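Local coordinates for exopolysaccharide biosynthesis protein (Pantoea stewartii subsp. stewartii DC283, PDB 6TGF), which probably acts as a glycan hydrolase that modifies the exopolysaccharide of the bacterial biofilm, using a parallel beta-helix fold like that of bacteriophage tailspikes, at residues Val271-Cys283 and Ala307-Phe320. Sequence-based numbering, arbitrary orientation.
Sequences VQFPAGTFFVTGC and ATTIVSDGQSPFVF
Successive rungs of the right-handed parallel beta-helix meet where strand 276-279 pairs with strand 308-311, their segment axes 4.7 Å apart and 21° from parallel. The parallel register, Gly276-Thr308 to Phe279-Val311, rests on five backbone N-H...O hydrogen bonds, running from Gly276 N-Ala307 O (2.8 Å) to Val280 N-Val311 O (3.0 Å). Past the corner at Val319, pairing resumes on another face, Cys283 N giving a nearly straight bond to Val319 O (2.8 Å, 172° at the hydrogen). Between these ladders, Ser312 OG, anti to its own backbone N (chi1 -173°), donates in the carbonyl plane to Val280 O (2.6 Å). At the other end Thr308 OG1 donates to Pro274 O from above the carbonyl plane. Inside the coil, Phe273 CZ approaches Ile310 CD1 at 3.8 Å, while Thr308 CG2 reaches Phe273 CB at 3.5 Å; helix 252-265 adds Ile255 against Phe273 and Val280. Val280 CG1 meets Val319 CG1 at 3.6 Å, and Val319 CG1 in turn lies over the centre of the Phe320 ring. A water accepts from Gly282 N and donates to Asp313 OD1, bridging the loops. Backbone bonds thus join the rungs where strands pair; where pairing lapses, two hydroxyls and a water take over, with apolar side chains packed inside.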
loop_
_atom_site.group_PDB
_atom_site.type_symbol
_atom_site.label_atom_id
_atom_site.label_comp_id
_atom_site.label_asym_id
_atom_site.label_seq_id
_atom_site.Cartn_x
_atom_site.Cartn_y
_atom_site.Cartn_z
ATOM N N VAL B 271 25.729 0.231 6.426
ATOM C CA VAL B 271 26.391 1.196 5.494
ATOM C C VAL B 271 25.425 2.351 5.202
ATOM O O VAL B 271 24.394 2.111 4.545
ATOM C CB VAL B 271 26.849 0.505 4.195
ATOM C CG1 VAL B 271 27.657 1.445 3.312
ATOM C CG2 VAL B 271 27.641 -0.765 4.478
ATOM N N GLN B 272 25.764 3.560 5.665
ATOM C CA GLN B 272 24.961 4.797 5.476
ATOM C C GLN B 272 25.782 5.811 4.673
ATOM O O GLN B 272 26.791 6.309 5.208
ATOM C CB GLN B 272 24.551 5.377 6.831
ATOM C CG GLN B 272 23.674 6.619 6.730
ATOM C CD GLN B 272 22.338 6.321 6.095
ATOM O OE1 GLN B 272 21.646 5.381 6.478
ATOM N NE2 GLN B 272 21.962 7.128 5.117
ATOM N N PHE B 273 25.359 6.095 3.436
ATOM C CA PHE B 273 25.892 7.191 2.585
ATOM C C PHE B 273 25.294 8.520 3.034
ATOM O O PHE B 273 24.111 8.588 3.357
ATOM C CB PHE B 273 25.528 6.992 1.112
ATOM C CG PHE B 273 26.309 5.935 0.374
ATOM C CD1 PHE B 273 25.872 4.620 0.350
ATOM C CD2 PHE B 273 27.454 6.266 -0.334
ATOM C CE1 PHE B 273 26.579 3.653 -0.348
ATOM C CE2 PHE B 273 28.162 5.296 -1.028
ATOM C CZ PHE B 273 27.722 3.992 -1.034
ATOM N N PRO B 274 26.082 9.617 3.061
ATOM C CA PRO B 274 25.511 10.960 3.106
ATOM C C PRO B 274 25.076 11.346 1.684
ATOM O O PRO B 274 25.334 10.580 0.771
ATOM C CB PRO B 274 26.654 11.828 3.650
ATOM C CG PRO B 274 27.926 11.087 3.274
ATOM C CD PRO B 274 27.551 9.632 3.059
ATOM N N ALA B 275 24.415 12.496 1.529
ATOM C CA ALA B 275 23.975 13.030 0.217
ATOM C C ALA B 275 25.214 13.327 -0.640
ATOM O O ALA B 275 26.239 13.749 -0.065
ATOM C CB ALA B 275 23.120 14.259 0.411
ATOM N N GLY B 276 25.126 13.085 -1.952
ATOM C CA GLY B 276 26.188 13.394 -2.932
ATOM C C GLY B 276 26.462 12.238 -3.881
ATOM O O GLY B 276 25.791 11.193 -3.761
ATOM N N THR B 277 27.415 12.428 -4.801
ATOM C CA THR B 277 27.874 11.415 -5.788
ATOM C C THR B 277 29.137 10.734 -5.249
ATOM O O THR B 277 30.077 11.465 -4.875
ATOM C CB THR B 277 28.118 12.057 -7.160
ATOM O OG1 THR B 277 26.919 12.731 -7.543
ATOM C CG2 THR B 277 28.504 11.053 -8.224
ATOM N N PHE B 278 29.155 9.397 -5.220
ATOM C CA PHE B 278 30.258 8.570 -4.661
ATOM C C PHE B 278 30.749 7.566 -5.708
ATOM O O PHE B 278 29.910 6.915 -6.362
ATOM C CB PHE B 278 29.799 7.854 -3.391
ATOM C CG PHE B 278 29.528 8.783 -2.237
ATOM C CD1 PHE B 278 28.318 9.449 -2.133
ATOM C CD2 PHE B 278 30.494 9.014 -1.270
ATOM C CE1 PHE B 278 28.073 10.313 -1.078
ATOM C CE2 PHE B 278 30.248 9.878 -0.216
ATOM C CZ PHE B 278 29.037 10.524 -0.121
ATOM N N PHE B 279 32.073 7.448 -5.847
ATOM C CA PHE B 279 32.756 6.434 -6.691
ATOM C C PHE B 279 33.044 5.191 -5.840
ATOM O O PHE B 279 33.705 5.320 -4.790
ATOM C CB PHE B 279 34.037 7.002 -7.303
ATOM C CG PHE B 279 34.785 6.027 -8.177
ATOM C CD1 PHE B 279 34.209 5.531 -9.337
ATOM C CD2 PHE B 279 36.059 5.599 -7.839
ATOM C CE1 PHE B 279 34.894 4.633 -10.139
ATOM C CE2 PHE B 279 36.744 4.702 -8.643
ATOM C CZ PHE B 279 36.160 4.220 -9.791
ATOM N N VAL B 280 32.558 4.029 -6.285
ATOM C CA VAL B 280 32.650 2.734 -5.550
ATOM C C VAL B 280 33.117 1.649 -6.528
ATOM O O VAL B 280 32.374 1.363 -7.485
ATOM C CB VAL B 280 31.299 2.362 -4.904
ATOM C CG1 VAL B 280 31.377 1.061 -4.123
ATOM C CG2 VAL B 280 30.765 3.478 -4.018
ATOM N N THR B 281 34.301 1.078 -6.293
ATOM C CA THR B 281 34.796 -0.149 -6.974
ATOM C C THR B 281 34.116 -1.366 -6.334
ATOM O O THR B 281 33.679 -1.250 -5.170
ATOM C CB THR B 281 36.325 -0.257 -6.912
ATOM O OG1 THR B 281 36.733 -0.167 -5.547
ATOM C CG2 THR B 281 37.022 0.811 -7.724
ATOM N N GLY B 282 34.033 -2.477 -7.072
ATOM C CA GLY B 282 33.398 -3.738 -6.640
ATOM C C GLY B 282 33.759 -4.107 -5.210
ATOM O O GLY B 282 34.947 -4.378 -4.952
ATOM N N CYS B 283 32.767 -4.110 -4.314
ATOM C CA CYS B 283 32.891 -4.515 -2.887
ATOM C C CYS B 283 32.401 -5.958 -2.727
ATOM O O CYS B 283 31.202 -6.202 -2.971
ATOM C CB CYS B 283 32.094 -3.587 -1.978
ATOM S SG CYS B 283 32.795 -1.920 -1.856
ATOM N N ALA B 307 19.047 11.621 -2.971
ATOM C CA ALA B 307 20.115 12.639 -2.821
ATOM C C ALA B 307 21.501 11.977 -2.833
ATOM O O ALA B 307 22.496 12.713 -2.688
ATOM C CB ALA B 307 19.895 13.429 -1.556
ATOM N N THR B 308 21.569 10.651 -2.999
ATOM C CA THR B 308 22.833 9.871 -3.089
ATOM C C THR B 308 22.884 9.132 -4.431
ATOM O O THR B 308 21.944 8.361 -4.714
ATOM C CB THR B 308 22.971 8.892 -1.916
ATOM O OG1 THR B 308 22.943 9.651 -0.707
ATOM C CG2 THR B 308 24.242 8.072 -1.973
ATOM N N THR B 309 23.946 9.360 -5.211
ATOM C CA THR B 309 24.238 8.653 -6.487
ATOM C C THR B 309 25.508 7.812 -6.317
ATOM O O THR B 309 26.539 8.378 -5.903
ATOM C CB THR B 309 24.372 9.636 -7.657
ATOM O OG1 THR B 309 23.131 10.328 -7.794
ATOM C CG2 THR B 309 24.719 8.957 -8.964
ATOM N N ILE B 310 25.425 6.512 -6.613
ATOM C CA ILE B 310 26.603 5.602 -6.731
ATOM C C ILE B 310 27.018 5.570 -8.203
ATOM O O ILE B 310 26.126 5.557 -9.074
ATOM C CB ILE B 310 26.303 4.193 -6.175
ATOM C CG1 ILE B 310 26.293 4.190 -4.644
ATOM C CG2 ILE B 310 27.285 3.166 -6.727
ATOM C CD1 ILE B 310 25.673 2.955 -4.030
ATOM N N VAL B 311 28.327 5.574 -8.451
ATOM C CA VAL B 311 28.938 5.503 -9.810
ATOM C C VAL B 311 30.228 4.684 -9.678
ATOM O O VAL B 311 30.896 4.812 -8.637
ATOM C CB VAL B 311 29.155 6.919 -10.380
ATOM C CG1 VAL B 311 30.415 7.587 -9.858
ATOM C CG2 VAL B 311 29.149 6.928 -11.894
ATOM N N SER B 312 30.530 3.830 -10.659
ATOM C CA SER B 312 31.614 2.814 -10.576
ATOM C C SER B 312 32.400 2.757 -11.892
ATOM O O SER B 312 32.206 3.652 -12.740
ATOM C CB SER B 312 31.045 1.472 -10.199
ATOM O OG SER B 312 32.078 0.527 -9.954
ATOM N N ASP B 313 33.267 1.747 -12.035
ATOM C CA ASP B 313 34.252 1.610 -13.142
ATOM C C ASP B 313 33.820 0.510 -14.122
ATOM O O ASP B 313 34.405 0.453 -15.220
ATOM C CB ASP B 313 35.658 1.345 -12.593
ATOM C CG ASP B 313 35.758 0.157 -11.649
ATOM O OD1 ASP B 313 34.730 -0.513 -11.430
ATOM O OD2 ASP B 313 36.869 -0.090 -11.142
ATOM N N GLY B 314 32.853 -0.334 -13.741
ATOM C CA GLY B 314 32.287 -1.393 -14.602
ATOM C C GLY B 314 33.112 -2.672 -14.590
ATOM O O GLY B 314 32.772 -3.586 -15.365
ATOM N N GLN B 315 34.135 -2.752 -13.733
ATOM C CA GLN B 315 35.157 -3.837 -13.750
ATOM C C GLN B 315 34.645 -5.069 -12.993
ATOM O O GLN B 315 35.069 -6.182 -13.352
ATOM C CB GLN B 315 36.481 -3.330 -13.172
ATOM C CG GLN B 315 37.087 -2.178 -13.963
ATOM C CD GLN B 315 37.109 -2.436 -15.452
ATOM O OE1 GLN B 315 37.777 -3.347 -15.936
ATOM N NE2 GLN B 315 36.367 -1.630 -16.195
ATOM N N SER B 316 33.778 -4.882 -11.992
ATOM C CA SER B 316 33.137 -5.971 -11.208
ATOM C C SER B 316 31.752 -6.266 -11.780
ATOM O O SER B 316 31.085 -5.360 -12.273
ATOM C CB SER B 316 33.066 -5.617 -9.742
ATOM O OG SER B 316 32.304 -4.436 -9.538
ATOM N N PRO B 317 31.277 -7.535 -11.749
ATOM C CA PRO B 317 29.922 -7.857 -12.203
ATOM C C PRO B 317 28.818 -7.205 -11.354
ATOM O O PRO B 317 27.737 -7.006 -11.877
ATOM C CB PRO B 317 29.846 -9.391 -12.120
ATOM C CG PRO B 317 30.948 -9.785 -11.158
ATOM C CD PRO B 317 32.020 -8.726 -11.313
ATOM N N PHE B 318 29.103 -6.898 -10.083
ATOM C CA PHE B 318 28.191 -6.171 -9.158
ATOM C C PHE B 318 29.009 -5.234 -8.261
ATOM O O PHE B 318 30.111 -5.627 -7.831
ATOM C CB PHE B 318 27.373 -7.154 -8.317
ATOM C CG PHE B 318 26.471 -8.064 -9.112
ATOM C CD1 PHE B 318 25.178 -7.682 -9.429
ATOM C CD2 PHE B 318 26.915 -9.300 -9.550
ATOM C CE1 PHE B 318 24.352 -8.518 -10.164
ATOM C CE2 PHE B 318 26.086 -10.134 -10.286
ATOM C CZ PHE B 318 24.806 -9.742 -10.591
ATOM N N VAL B 319 28.479 -4.038 -7.983
ATOM C CA VAL B 319 29.119 -3.023 -7.090
ATOM C C VAL B 319 29.171 -3.599 -5.668
ATOM O O VAL B 319 30.159 -3.323 -4.961
ATOM C CB VAL B 319 28.389 -1.663 -7.134
ATOM C CG1 VAL B 319 28.998 -0.652 -6.173
ATOM C CG2 VAL B 319 28.348 -1.082 -8.540
ATOM N N PHE B 320 28.158 -4.383 -5.278
ATOM C CA PHE B 320 28.046 -5.046 -3.950
ATOM C C PHE B 320 27.778 -6.545 -4.133
ATOM O O PHE B 320 26.720 -6.904 -4.682
ATOM C CB PHE B 320 26.950 -4.375 -3.120
ATOM C CG PHE B 320 27.102 -2.881 -2.993
ATOM C CD1 PHE B 320 28.221 -2.335 -2.384
ATOM C CD2 PHE B 320 26.133 -2.019 -3.485
ATOM C CE1 PHE B 320 28.368 -0.961 -2.271
ATOM C CE2 PHE B 320 26.280 -0.646 -3.367
ATOM C CZ PHE B 320 27.397 -0.119 -2.762
HETATM O O HOH W 1 34.234 -2.601 -9.978
HETATM O O HOH W 2 31.762 -6.699 -6.076
#